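Local atomic coordinates of N-acetyl-L-2,4-diaminobutyric acid deacetylase (Ruegeria pomeroyi, PDB entry 6TWL), a protein that probably removes the acetyl group from N-acetyl-L-2,4-diaminobutyrate during ectoine breakdown, acting as a zinc-dependent hydrolase. Residues T41-G46 and A73-E78; V66-L71 and L84-A89; M252-C257 and A301-L306; G265-M270 and I308-P313. All blocks are in the same frame, centred on the assembly; numbering follows the deposited sequence.

Contact 1: residues T41-G46 and A73-E78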
loop_
_atom_site.group_PDB
_atom_site.type_symbol
_atom_site.label_atom_id
_atom_site.label_comp_id
_atom_site.label_asym_id
_atom_site.label_seq_id
_atom_site.Cartn_x
_atom_site.Cartn_y
_atom_site.Cartn_z
ATOM N N THR A 41 11.794 -7.004 -10.769
ATOM C CA THR A 41 12.485 -8.270 -10.599
ATOM C C THR A 41 11.467 -9.396 -10.712
ATOM O O THR A 41 10.366 -9.307 -10.160
ATOM C CB THR A 41 13.204 -8.333 -9.245
ATOM O OG1 THR A 41 14.320 -7.432 -9.250
ATOM C CG2 THR A 41 13.697 -9.744 -8.958
ATOM N N VAL A 42 11.823 -10.442 -11.451
ATOM C CA VAL A 42 11.014 -11.649 -11.541
ATOM C C VAL A 42 11.852 -12.818 -11.050
ATOM O O VAL A 42 12.978 -13.022 -11.518
ATOM C CB VAL A 42 10.503 -11.900 -12.972
ATOM C CG1 VAL A 42 9.756 -13.224 -13.037
ATOM C CG2 VAL A 42 9.603 -10.759 -13.420
ATOM N N ILE A 43 11.309 -13.569 -10.098
ATOM C CA ILE A 43 11.934 -14.775 -9.575
ATOM C C ILE A 43 10.925 -15.898 -9.745
ATOM O O ILE A 43 9.869 -15.895 -9.100
ATOM C CB ILE A 43 12.348 -14.618 -8.107
ATOM C CG1 ILE A 43 13.284 -13.421 -7.959
ATOM C CG2 ILE A 43 13.008 -15.889 -7.593
ATOM C CD1 ILE A 43 13.643 -13.122 -6.543
ATOM N N LYS A 44 11.234 -16.848 -10.622
ATOM C CA LYS A 44 10.362 -17.985 -10.867
ATOM C C LYS A 44 11.160 -19.271 -10.729
ATOM O O LYS A 44 12.340 -19.326 -11.091
ATOM C CB LYS A 44 9.709 -17.916 -12.254
ATOM C CG LYS A 44 8.850 -19.134 -12.582
ATOM C CD LYS A 44 8.440 -19.184 -14.040
ATOM C CE LYS A 44 7.252 -20.118 -14.236
ATOM N NZ LYS A 44 5.952 -19.445 -13.940
ATOM N N ASN A 45 10.507 -20.300 -10.196
ATOM C CA ASN A 45 11.128 -21.600 -10.007
ATOM C C ASN A 45 10.028 -22.625 -9.789
ATOM O O ASN A 45 9.013 -22.323 -9.157
ATOM C CB ASN A 45 12.091 -21.586 -8.816
ATOM C CG ASN A 45 12.906 -22.854 -8.714
ATOM O OD1 ASN A 45 13.538 -23.281 -9.681
ATOM N ND2 ASN A 45 12.896 -23.470 -7.537
ATOM N N GLY A 46 10.236 -23.828 -10.316
ATOM C CA GLY A 46 9.290 -24.913 -10.164
ATOM C C GLY A 46 7.890 -24.508 -10.570
ATOM O O GLY A 46 7.676 -23.738 -11.513
ATOM N N ALA A 73 16.539 -8.613 -3.813
ATOM C CA ALA A 73 17.984 -8.794 -3.823
ATOM C C ALA A 73 18.443 -10.038 -3.073
ATOM O O ALA A 73 19.520 -10.566 -3.376
ATOM C CB ALA A 73 18.677 -7.562 -3.230
ATOM N N THR A 74 17.660 -10.529 -2.113
ATOM C CA THR A 74 18.120 -11.567 -1.200
ATOM C C THR A 74 17.413 -12.905 -1.374
ATOM O O THR A 74 17.700 -13.840 -0.619
ATOM C CB THR A 74 17.963 -11.098 0.251
ATOM O OG1 THR A 74 16.572 -10.928 0.553
ATOM C CG2 THR A 74 18.695 -9.776 0.466
ATOM N N THR A 75 16.507 -13.032 -2.337
ATOM C CA THR A 75 15.751 -14.263 -2.533
ATOM C C THR A 75 16.272 -15.000 -3.759
ATOM O O THR A 75 16.321 -14.436 -4.857
ATOM C CB THR A 75 14.260 -13.968 -2.673
ATOM O OG1 THR A 75 14.078 -12.848 -3.545
ATOM C CG2 THR A 75 13.673 -13.637 -1.320
ATOM N N SER A 76 16.660 -16.256 -3.566
ATOM C CA SER A 76 17.145 -17.082 -4.657
ATOM C C SER A 76 15.992 -17.854 -5.294
ATOM O O SER A 76 14.878 -17.916 -4.767
ATOM C CB SER A 76 18.231 -18.042 -4.166
ATOM O OG SER A 76 17.720 -18.977 -3.235
ATOM N N ALA A 77 16.275 -18.439 -6.459
ATOM C CA ALA A 77 15.270 -19.231 -7.159
ATOM C C ALA A 77 14.886 -20.464 -6.353
ATOM O O ALA A 77 13.700 -20.773 -6.197
ATOM C CB ALA A 77 15.784 -19.627 -8.542
ATOM N N GLU A 78 15.885 -21.180 -5.827
ATOM C CA GLU A 78 15.638 -22.361 -5.005
ATOM C C GLU A 78 14.648 -22.088 -3.877
ATOM O O GLU A 78 14.029 -23.028 -3.366
ATOM C CB GLU A 78 16.964 -22.878 -4.428
ATOM C CG GLU A 78 16.862 -24.195 -3.663
ATOM C CD GLU A 78 18.214 -24.721 -3.211
ATOM O OE1 GLU A 78 19.205 -23.964 -3.282
ATOM O OE2 GLU A 78 18.284 -25.891 -2.777
#
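I43 and N45 both turn their side chains onto residues T75-E78, and their first torsions decide which branch arrives. In I43, CG1 stands beside the backbone N (chi1 -57°) and the extended arm carries CD1 to T75. The other branch, CG2, then drops onto the peptide between S76 and A77. It lies 3.9 Å from S76 O and 4.1 Å from A77 CA. N45 has its CG opposite the backbone N (chi1 -172°), which lays CB, CG and ND2 along the A77 carbonyl. A77 O is 3.2 Å from N45 CB and 3.1 Å from N45 ND2. The angle at that amide nitrogen is poor, so this is contact without a hydrogen bond. The N45 ND2 hydrogen bond goes instead to V80 O, a little further along the chain. The A77 methyl rests against the strand at N45 CB, 4.2 Å from A77 CB. I43 CD1 and T75 OG1 are modelled only 3.0 Å apart, and the exact seat of that hydroxyl is doubtful. T75 is the first residue to leave helix 63-74. The contact therefore joins the chain that follows this helix to the end of strand 36-45, at the protein surface. Its chemistry is mixed: I43 meets peptide atoms and the T75 side chain, the A77 methyl meets N45 CB, and the amide nitrogen of N45 is held by V80 O rather than by A77 O.

Contact 2: residues V66-L71 and L84-A89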
loop_
_atom_site.group_PDB
_atom_site.type_symbol
_atom_site.label_atom_id
_atom_site.label_comp_id
_atom_site.label_asym_id
_atom_site.label_seq_id
_atom_site.Cartn_x
_atom_site.Cartn_y
_atom_site.Cartn_z
ATOM N N VAL A 66 11.567 -0.440 0.680
ATOM C CA VAL A 66 12.676 -1.103 1.361
ATOM C C VAL A 66 12.472 -2.613 1.358
ATOM O O VAL A 66 13.361 -3.376 0.962
ATOM C CB VAL A 66 12.838 -0.562 2.792
ATOM C CG1 VAL A 66 13.752 -1.474 3.598
ATOM C CG2 VAL A 66 13.387 0.853 2.763
ATOM N N ALA A 67 11.297 -3.064 1.805
ATOM C CA ALA A 67 11.012 -4.495 1.851
ATOM C C ALA A 67 11.160 -5.143 0.481
ATOM O O ALA A 67 11.719 -6.239 0.360
ATOM C CB ALA A 67 9.605 -4.731 2.401
ATOM N N LEU A 68 10.673 -4.476 -0.566
ATOM C CA LEU A 68 10.717 -5.071 -1.897
ATOM C C LEU A 68 12.114 -5.028 -2.500
ATOM O O LEU A 68 12.473 -5.921 -3.274
ATOM C CB LEU A 68 9.713 -4.375 -2.815
ATOM C CG LEU A 68 8.246 -4.623 -2.459
ATOM C CD1 LEU A 68 7.341 -4.066 -3.535
ATOM C CD2 LEU A 68 7.971 -6.105 -2.254
ATOM N N HIS A 69 12.911 -4.009 -2.170
ATOM C CA HIS A 69 14.319 -4.024 -2.556
ATOM C C HIS A 69 15.041 -5.200 -1.908
ATOM O O HIS A 69 15.838 -5.890 -2.555
ATOM C CB HIS A 69 14.991 -2.705 -2.167
ATOM C CG HIS A 69 14.946 -1.658 -3.237
ATOM N ND1 HIS A 69 13.853 -0.841 -3.432
ATOM C CD2 HIS A 69 15.861 -1.291 -4.165
ATOM C CE1 HIS A 69 14.096 -0.018 -4.436
ATOM N NE2 HIS A 69 15.307 -0.270 -4.899
ATOM N N GLU A 70 14.768 -5.440 -0.622
ATOM C CA GLU A 70 15.408 -6.541 0.094
ATOM C C GLU A 70 14.984 -7.888 -0.480
ATOM O O GLU A 70 15.826 -8.750 -0.763
ATOM C CB GLU A 70 15.065 -6.468 1.584
ATOM C CG GLU A 70 15.925 -5.494 2.362
ATOM C CD GLU A 70 16.535 -6.102 3.609
ATOM O OE1 GLU A 70 17.226 -5.373 4.354
ATOM O OE2 GLU A 70 16.315 -7.306 3.851
ATOM N N LEU A 71 13.674 -8.092 -0.639
ATOM C CA LEU A 71 13.178 -9.349 -1.189
ATOM C C LEU A 71 13.770 -9.613 -2.566
ATOM O O LEU A 71 14.214 -10.727 -2.863
ATOM C CB LEU A 71 11.650 -9.325 -1.257
ATOM C CG LEU A 71 10.981 -10.626 -1.711
ATOM C CD1 LEU A 71 10.902 -11.615 -0.562
ATOM C CD2 LEU A 71 9.599 -10.362 -2.287
ATOM N N LEU A 84 7.396 -14.752 -8.371
ATOM C CA LEU A 84 7.270 -13.421 -7.789
ATOM C C LEU A 84 7.537 -12.378 -8.865
ATOM O O LEU A 84 8.557 -12.445 -9.557
ATOM C CB LEU A 84 8.252 -13.223 -6.633
ATOM C CG LEU A 84 8.210 -14.148 -5.420
ATOM C CD1 LEU A 84 9.497 -13.995 -4.625
ATOM C CD2 LEU A 84 7.005 -13.826 -4.565
ATOM N N ILE A 85 6.626 -11.421 -9.003
ATOM C CA ILE A 85 6.836 -10.254 -9.852
ATOM C C ILE A 85 6.887 -9.046 -8.929
ATOM O O ILE A 85 5.874 -8.663 -8.332
ATOM C CB ILE A 85 5.746 -10.107 -10.921
ATOM C CG1 ILE A 85 5.607 -11.408 -11.712
ATOM C CG2 ILE A 85 6.079 -8.958 -11.863
ATOM C CD1 ILE A 85 4.503 -11.383 -12.751
ATOM N N ILE A 86 8.071 -8.453 -8.802
ATOM C CA ILE A 86 8.344 -7.429 -7.800
ATOM C C ILE A 86 8.540 -6.100 -8.510
ATOM O O ILE A 86 9.469 -5.944 -9.313
ATOM C CB ILE A 86 9.572 -7.788 -6.952
ATOM C CG1 ILE A 86 9.372 -9.153 -6.292
ATOM C CG2 ILE A 86 9.830 -6.717 -5.903
ATOM C CD1 ILE A 86 10.649 -9.770 -5.770
ATOM N N VAL A 87 7.665 -5.145 -8.211
ATOM C CA VAL A 87 7.758 -3.783 -8.728
ATOM C C VAL A 87 7.956 -2.859 -7.533
ATOM O O VAL A 87 6.970 -2.366 -6.965
ATOM C CB VAL A 87 6.505 -3.402 -9.534
ATOM C CG1 VAL A 87 6.704 -2.064 -10.236
ATOM C CG2 VAL A 87 6.166 -4.495 -10.536
ATOM N N PRO A 88 9.198 -2.597 -7.117
ATOM C CA PRO A 88 9.406 -1.810 -5.889
ATOM C C PRO A 88 8.867 -0.397 -5.983
ATOM O O PRO A 88 8.443 0.164 -4.967
ATOM C CB PRO A 88 10.934 -1.812 -5.724
ATOM C CG PRO A 88 11.423 -2.948 -6.567
ATOM C CD PRO A 88 10.471 -3.027 -7.719
ATOM N N ALA A 89 8.879 0.199 -7.169
ATOM C CA ALA A 89 8.411 1.563 -7.362
ATOM C C ALA A 89 7.332 1.567 -8.432
ATOM O O ALA A 89 7.553 1.083 -9.547
ATOM C CB ALA A 89 9.562 2.493 -7.748
#
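L68 reaches from the helix into the angle between I86 and P88. Its CB sits between the two, 3.9 Å from I86 CG2 and 4.1 Å from P88 CB. CG stands beside the backbone N (chi1 -68°), and the two methyls part from there. CD1 goes to the end of the strand, where it meets V87 O at 3.8 Å and P88 CA at 3.9 Å. CD2 turns back to I86 and comes 4.1 Å from I86 CG2. Beyond the contact, L68 also touches L228 of helix 218-234 and F143. One helical turn later L71 repeats the approach nearer the start of strand 84-87. Its CD2 meets I86 CD1 at 3.7 Å and lies farther from the CD1 methyl of L84. I86 is thus divided between two leucines: CG2 serves L68, and CD1 serves L71. At the outer margin the H69 ring comes obliquely to the P88 ring, with H69 ND1 3.8 Å from P88 CB. That nitrogen is hydrogen-bonded to P65 O within the helix, which helps to set the ring. All the other contacts here are buried and mostly apolar. The helix segment packs on the sheet, its direction 133° from that of the strand, closer to antiparallel than to parallel. This is the packing expected inside a beta-alpha-beta unit: strand 50-54, helix 63-74, then strand 82-87, which lies parallel to the first strand in the main sheet.

Contact 3: residues M252-C257 and A301-L306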
loop_
_atom_site.group_PDB
_atom_site.type_symbol
_atom_site.label_atom_id
_atom_site.label_comp_id
_atom_site.label_asym_id
_atom_site.label_seq_id
_atom_site.Cartn_x
_atom_site.Cartn_y
_atom_site.Cartn_z
ATOM N N MET A 252 -13.376 0.617 10.121
ATOM C CA MET A 252 -13.733 2.023 9.947
ATOM C C MET A 252 -15.113 2.051 9.302
ATOM O O MET A 252 -15.239 2.231 8.081
ATOM C CB MET A 252 -12.704 2.769 9.102
ATOM C CG MET A 252 -11.395 3.070 9.814
ATOM S SD MET A 252 -10.040 3.171 8.635
ATOM C CE MET A 252 -10.842 4.047 7.299
ATOM N N PRO A 253 -16.175 1.881 10.093
ATOM C CA PRO A 253 -17.510 1.659 9.528
ATOM C C PRO A 253 -18.291 2.913 9.174
ATOM O O PRO A 253 -19.360 2.795 8.558
ATOM C CB PRO A 253 -18.218 0.903 10.661
ATOM C CG PRO A 253 -17.610 1.477 11.904
ATOM C CD PRO A 253 -16.178 1.821 11.564
ATOM N N ASP A 254 -17.795 4.096 9.526
ATOM C CA ASP A 254 -18.600 5.305 9.462
ATOM C C ASP A 254 -17.699 6.484 9.128
ATOM O O ASP A 254 -16.490 6.453 9.370
ATOM C CB ASP A 254 -19.327 5.539 10.795
ATOM C CG ASP A 254 -20.633 6.290 10.633
ATOM O OD1 ASP A 254 -20.606 7.437 10.141
ATOM O OD2 ASP A 254 -21.684 5.734 11.011
ATOM N N ASP A 255 -18.303 7.533 8.563
ATOM C CA ASP A 255 -17.572 8.783 8.393
ATOM C C ASP A 255 -17.263 9.447 9.725
ATOM O O ASP A 255 -16.441 10.368 9.768
ATOM C CB ASP A 255 -18.356 9.745 7.500
ATOM C CG ASP A 255 -17.881 9.717 6.060
ATOM O OD1 ASP A 255 -17.164 8.763 5.693
ATOM O OD2 ASP A 255 -18.218 10.650 5.301
ATOM N N ASP A 256 -17.906 8.997 10.803
ATOM C CA ASP A 256 -17.630 9.429 12.166
ATOM C C ASP A 256 -16.279 8.942 12.680
ATOM O O ASP A 256 -15.909 9.278 13.811
ATOM C CB ASP A 256 -18.747 8.940 13.088
ATOM C CG ASP A 256 -19.886 9.926 13.212
ATOM O OD1 ASP A 256 -19.725 11.092 12.794
ATOM O OD2 ASP A 256 -20.948 9.529 13.736
ATOM N N CYS A 257 -15.545 8.152 11.894
ATOM C CA CYS A 257 -14.182 7.771 12.238
ATOM C C CYS A 257 -13.172 8.846 11.870
ATOM O O CYS A 257 -12.023 8.780 12.320
ATOM C CB CYS A 257 -13.806 6.465 11.530
ATOM S SG CYS A 257 -14.624 4.978 12.171
ATOM N N ALA A 301 -12.988 13.411 19.440
ATOM C CA ALA A 301 -13.359 12.158 18.800
ATOM C C ALA A 301 -14.875 12.037 18.694
ATOM O O ALA A 301 -15.602 12.323 19.651
ATOM C CB ALA A 301 -12.790 10.976 19.583
ATOM N N ARG A 302 -15.349 11.612 17.525
ATOM C CA ARG A 302 -16.768 11.373 17.306
ATOM C C ARG A 302 -17.167 9.918 17.522
ATOM O O ARG A 302 -18.367 9.622 17.556
ATOM C CB ARG A 302 -17.167 11.813 15.891
ATOM C CG ARG A 302 -16.921 13.291 15.620
ATOM C CD ARG A 302 -17.441 13.706 14.250
ATOM N NE ARG A 302 -18.869 13.436 14.091
ATOM C CZ ARG A 302 -19.839 14.164 14.637
ATOM N NH1 ARG A 302 -19.546 15.220 15.386
ATOM N NH2 ARG A 302 -21.107 13.837 14.433
ATOM N N ARG A 303 -16.198 9.013 17.664
ATOM C CA ARG A 303 -16.461 7.612 17.964
ATOM C C ARG A 303 -15.368 7.078 18.873
ATOM O O ARG A 303 -14.222 7.534 18.825
ATOM C CB ARG A 303 -16.521 6.737 16.708
ATOM C CG ARG A 303 -17.558 7.140 15.702
ATOM C CD ARG A 303 -17.721 6.072 14.642
ATOM N NE ARG A 303 -17.747 4.734 15.217
ATOM C CZ ARG A 303 -18.674 3.828 14.934
ATOM N NH1 ARG A 303 -19.649 4.120 14.085
ATOM N NH2 ARG A 303 -18.629 2.631 15.501
ATOM N N ALA A 304 -15.728 6.090 19.686
ATOM C CA ALA A 304 -14.760 5.436 20.548
ATOM C C ALA A 304 -14.005 4.354 19.784
ATOM O O ALA A 304 -14.549 3.694 18.895
ATOM C CB ALA A 304 -15.448 4.831 21.772
ATOM N N GLY A 305 -12.742 4.177 20.146
ATOM C CA GLY A 305 -11.878 3.214 19.481
ATOM C C GLY A 305 -10.414 3.557 19.721
ATOM O O GLY A 305 -10.048 4.059 20.784
ATOM N N LEU A 306 -9.598 3.277 18.707
ATOM C CA LEU A 306 -8.162 3.509 18.757
ATOM C C LEU A 306 -7.770 4.525 17.694
ATOM O O LEU A 306 -8.221 4.437 16.548
ATOM C CB LEU A 306 -7.381 2.209 18.529
ATOM C CG LEU A 306 -7.581 1.062 19.521
ATOM C CD1 LEU A 306 -6.615 -0.071 19.221
ATOM C CD2 LEU A 306 -7.403 1.545 20.942
#
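Charge comes first: R302 NE donates to D256 OD1 over 2.8 Å in a nearly straight salt bridge, 170° at the hydrogen. The acceptor lies in the guanidinium plane, at its edge. On the aspartate side the donor stands above the carboxylate plane, 48° out of it, so the two flat groups do not meet in a two-pronged pairing. D254 and R303 carry opposite charges and probably attract each other weakly, with D254 OD2 4.0 Å from R303 NH1, too far for a salt bridge. Within the loop, D256 N donates to D254 OD1 over 3.2 Å. This is an Asx turn, and it leads into the short 3-10 turn D255-C257 between strands 248-251 and 258-260. The two arginines lie between strands 297-300 and 305-311. Van der Waals contact is mainly the work of R303. Its aliphatic part packs closely on D256, with R303 CG 3.3 Å from D256 O and 3.4 Å from D256 CB. The chain then bends at chi3 (43°), which carries the guanidinium across the loop. There P253 CG lies over one face, toward its rim, 3.9 Å from R303 NH2. D254 CB approaches R303 NH1 obliquely at 3.6 Å. V327, near the C-terminus, touches P253, C257 and R303 as well.

Contact 4: residues G265-M270 and I308-P313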
loop_
_atom_site.group_PDB
_atom_site.type_symbol
_atom_site.label_atom_id
_atom_site.label_comp_id
_atom_site.label_asym_id
_atom_site.label_seq_id
_atom_site.Cartn_x
_atom_site.Cartn_y
_atom_site.Cartn_z
ATOM N N GLY A 265 -3.240 26.331 11.428
ATOM C CA GLY A 265 -2.521 26.728 12.620
ATOM C C GLY A 265 -1.435 25.732 12.972
ATOM O O GLY A 265 -1.162 24.783 12.231
ATOM N N LEU A 266 -0.814 25.980 14.122
ATOM C CA LEU A 266 0.172 25.066 14.679
ATOM C C LEU A 266 -0.551 23.900 15.344
ATOM O O LEU A 266 -1.482 24.101 16.131
ATOM C CB LEU A 266 1.074 25.809 15.668
ATOM C CG LEU A 266 2.101 25.051 16.509
ATOM C CD1 LEU A 266 3.325 24.703 15.678
ATOM C CD2 LEU A 266 2.513 25.907 17.700
ATOM N N PHE A 267 -0.132 22.682 15.019
ATOM C CA PHE A 267 -0.902 21.480 15.313
ATOM C C PHE A 267 -0.320 20.773 16.533
ATOM O O PHE A 267 0.851 20.377 16.524
ATOM C CB PHE A 267 -0.907 20.556 14.096
ATOM C CG PHE A 267 -1.713 19.305 14.278
ATOM C CD1 PHE A 267 -3.098 19.348 14.266
ATOM C CD2 PHE A 267 -1.085 18.084 14.446
ATOM C CE1 PHE A 267 -3.840 18.195 14.427
ATOM C CE2 PHE A 267 -1.819 16.926 14.610
ATOM C CZ PHE A 267 -3.201 16.980 14.598
ATOM N N GLU A 268 -1.139 20.608 17.572
ATOM C CA GLU A 268 -0.737 19.924 18.803
ATOM C C GLU A 268 -1.646 18.719 19.014
ATOM O O GLU A 268 -2.804 18.864 19.419
ATOM C CB GLU A 268 -0.794 20.849 20.013
ATOM C CG GLU A 268 -0.587 20.105 21.328
ATOM C CD GLU A 268 -0.727 20.995 22.543
ATOM O OE1 GLU A 268 -1.249 22.122 22.404
ATOM O OE2 GLU A 268 -0.313 20.563 23.639
ATOM N N MET A 269 -1.120 17.529 18.746
ATOM C CA MET A 269 -1.877 16.313 18.997
ATOM C C MET A 269 -1.845 15.966 20.478
ATOM O O MET A 269 -0.791 16.029 21.114
ATOM C CB MET A 269 -1.320 15.162 18.176
ATOM C CG MET A 269 -1.973 13.848 18.519
ATOM S SD MET A 269 -2.388 12.964 17.020
ATOM C CE MET A 269 -4.066 13.505 16.708
ATOM N N MET A 270 -2.998 15.584 21.026
ATOM C CA MET A 270 -3.095 15.290 22.447
ATOM C C MET A 270 -3.044 13.799 22.780
ATOM O O MET A 270 -2.869 13.463 23.955
ATOM C CB MET A 270 -4.383 15.912 23.020
ATOM C CG MET A 270 -4.562 17.412 22.733
ATOM S SD MET A 270 -3.195 18.434 23.315
ATOM C CE MET A 270 -3.267 18.112 25.075
ATOM N N ILE A 308 -5.778 5.510 14.917
ATOM C CA ILE A 308 -4.991 4.733 13.967
ATOM C C ILE A 308 -4.275 5.603 12.949
ATOM O O ILE A 308 -3.409 5.092 12.219
ATOM C CB ILE A 308 -5.860 3.681 13.247
ATOM C CG1 ILE A 308 -7.016 4.362 12.510
ATOM C CG2 ILE A 308 -6.401 2.677 14.245
ATOM C CD1 ILE A 308 -7.567 3.549 11.358
ATOM N N SER A 309 -4.601 6.891 12.874
ATOM C CA SER A 309 -3.947 7.807 11.955
ATOM C C SER A 309 -3.996 9.209 12.543
ATOM O O SER A 309 -4.905 9.542 13.308
ATOM C CB SER A 309 -4.606 7.795 10.574
ATOM O OG SER A 309 -3.778 8.433 9.617
ATOM N N ARG A 310 -3.010 10.024 12.177
ATOM C CA ARG A 310 -2.929 11.388 12.680
ATOM C C ARG A 310 -2.213 12.263 11.666
ATOM O O ARG A 310 -1.348 11.796 10.921
ATOM C CB ARG A 310 -2.197 11.451 14.027
ATOM C CG ARG A 310 -0.810 10.825 14.016
ATOM C CD ARG A 310 0.119 11.491 15.025
ATOM N NE ARG A 310 0.289 12.917 14.760
ATOM C CZ ARG A 310 1.302 13.647 15.218
ATOM N NH1 ARG A 310 2.242 13.087 15.968
ATOM N NH2 ARG A 310 1.376 14.937 14.925
ATOM N N HIS A 311 -2.593 13.540 11.636
ATOM C CA HIS A 311 -1.826 14.532 10.895
ATOM C C HIS A 311 -0.394 14.565 11.411
ATOM O O HIS A 311 -0.155 14.667 12.617
ATOM C CB HIS A 311 -2.473 15.909 11.034
ATOM C CG HIS A 311 -1.814 16.978 10.219
ATOM N ND1 HIS A 311 -2.029 17.121 8.865
ATOM C CD2 HIS A 311 -0.954 17.964 10.570
ATOM C CE1 HIS A 311 -1.326 18.145 8.416
ATOM N NE2 HIS A 311 -0.665 18.675 9.431
ATOM N N PHE A 312 0.563 14.420 10.494
ATOM C CA PHE A 312 1.971 14.385 10.882
ATOM C C PHE A 312 2.647 15.754 11.028
ATOM O O PHE A 312 3.288 15.991 12.057
ATOM C CB PHE A 312 2.753 13.516 9.896
ATOM C CG PHE A 312 4.149 13.210 10.343
ATOM C CD1 PHE A 312 4.370 12.324 11.385
ATOM C CD2 PHE A 312 5.235 13.805 9.729
ATOM C CE1 PHE A 312 5.651 12.036 11.808
ATOM C CE2 PHE A 312 6.523 13.522 10.144
ATOM C CZ PHE A 312 6.731 12.633 11.186
ATOM N N PRO A 313 2.546 16.682 10.066
ATOM C CA PRO A 313 3.382 17.890 10.133
ATOM C C PRO A 313 2.953 18.834 11.250
ATOM O O PRO A 313 1.866 18.733 11.822
ATOM C CB PRO A 313 3.202 18.543 8.757
ATOM C CG PRO A 313 2.645 17.483 7.884
ATOM C CD PRO A 313 1.815 16.620 8.786
#
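H311 O takes two weak hydrogen bonds from R310 NE and R310 NH2, each 2.8 Å, and F267 CE2 also comes near it across the contact. The angles of the two bonds are near 130°. F267 CE2 lies 3.4 Å from the same H311 O. The contact is between layers of the beta-rich C-terminal part: strand 265-269 belongs to a four-stranded antiparallel sheet, and strand 305-311 to a second antiparallel sheet, which also takes in strand 150-152. F267 is the aromatic centre of the contact. H311 CB sits over one of its faces in a CH-pi contact, 4.1 Å from the ring centroid. The imidazole also turns its edge to the F267 face, a T-shaped pair with centroids 5.1 Å apart and planes at 74°. H311 NE2 is hydrogen-bonded to L315 O, which helps to fix the turn of the ring. R310 NH2 comes to the F267 rim instead, near the ring plane and 3.8 Å from F267 CE2, so it is not a cation-pi contact. The R310 side chain starts with CG between the backbone N and the carbonyl carbon (chi1 55°) and crosses M269 at a slant. M269 CB lies over one face of the guanidinium. M269 SD lies against the R310 arm, 3.4 Å from R310 CB and 3.5 Å from R310 NE.

Overall arrangement
The four contacts fall into two pairs on opposite sides of the chain's centre. Contacts 1 and 2 share helix 63-74, and their strands 36-45 and 82-87 are neighbours in the ten-stranded mixed sheet. Backbone bonds such as T41 O to I86 N join them directly. Contacts 3 and 4 share strand 305-311, have centres about 17 Å apart and touch where M252 meets I308. Within each pair the segments alternate along the chain, and the first pair closes before the second opens. Between the pairs the centres are about 31 to 43 Å apart. Contacts 1 and 2 lie on the main sheet and helix of the catalytic part, and contacts 3 and 4 in the beta-rich C-terminal part.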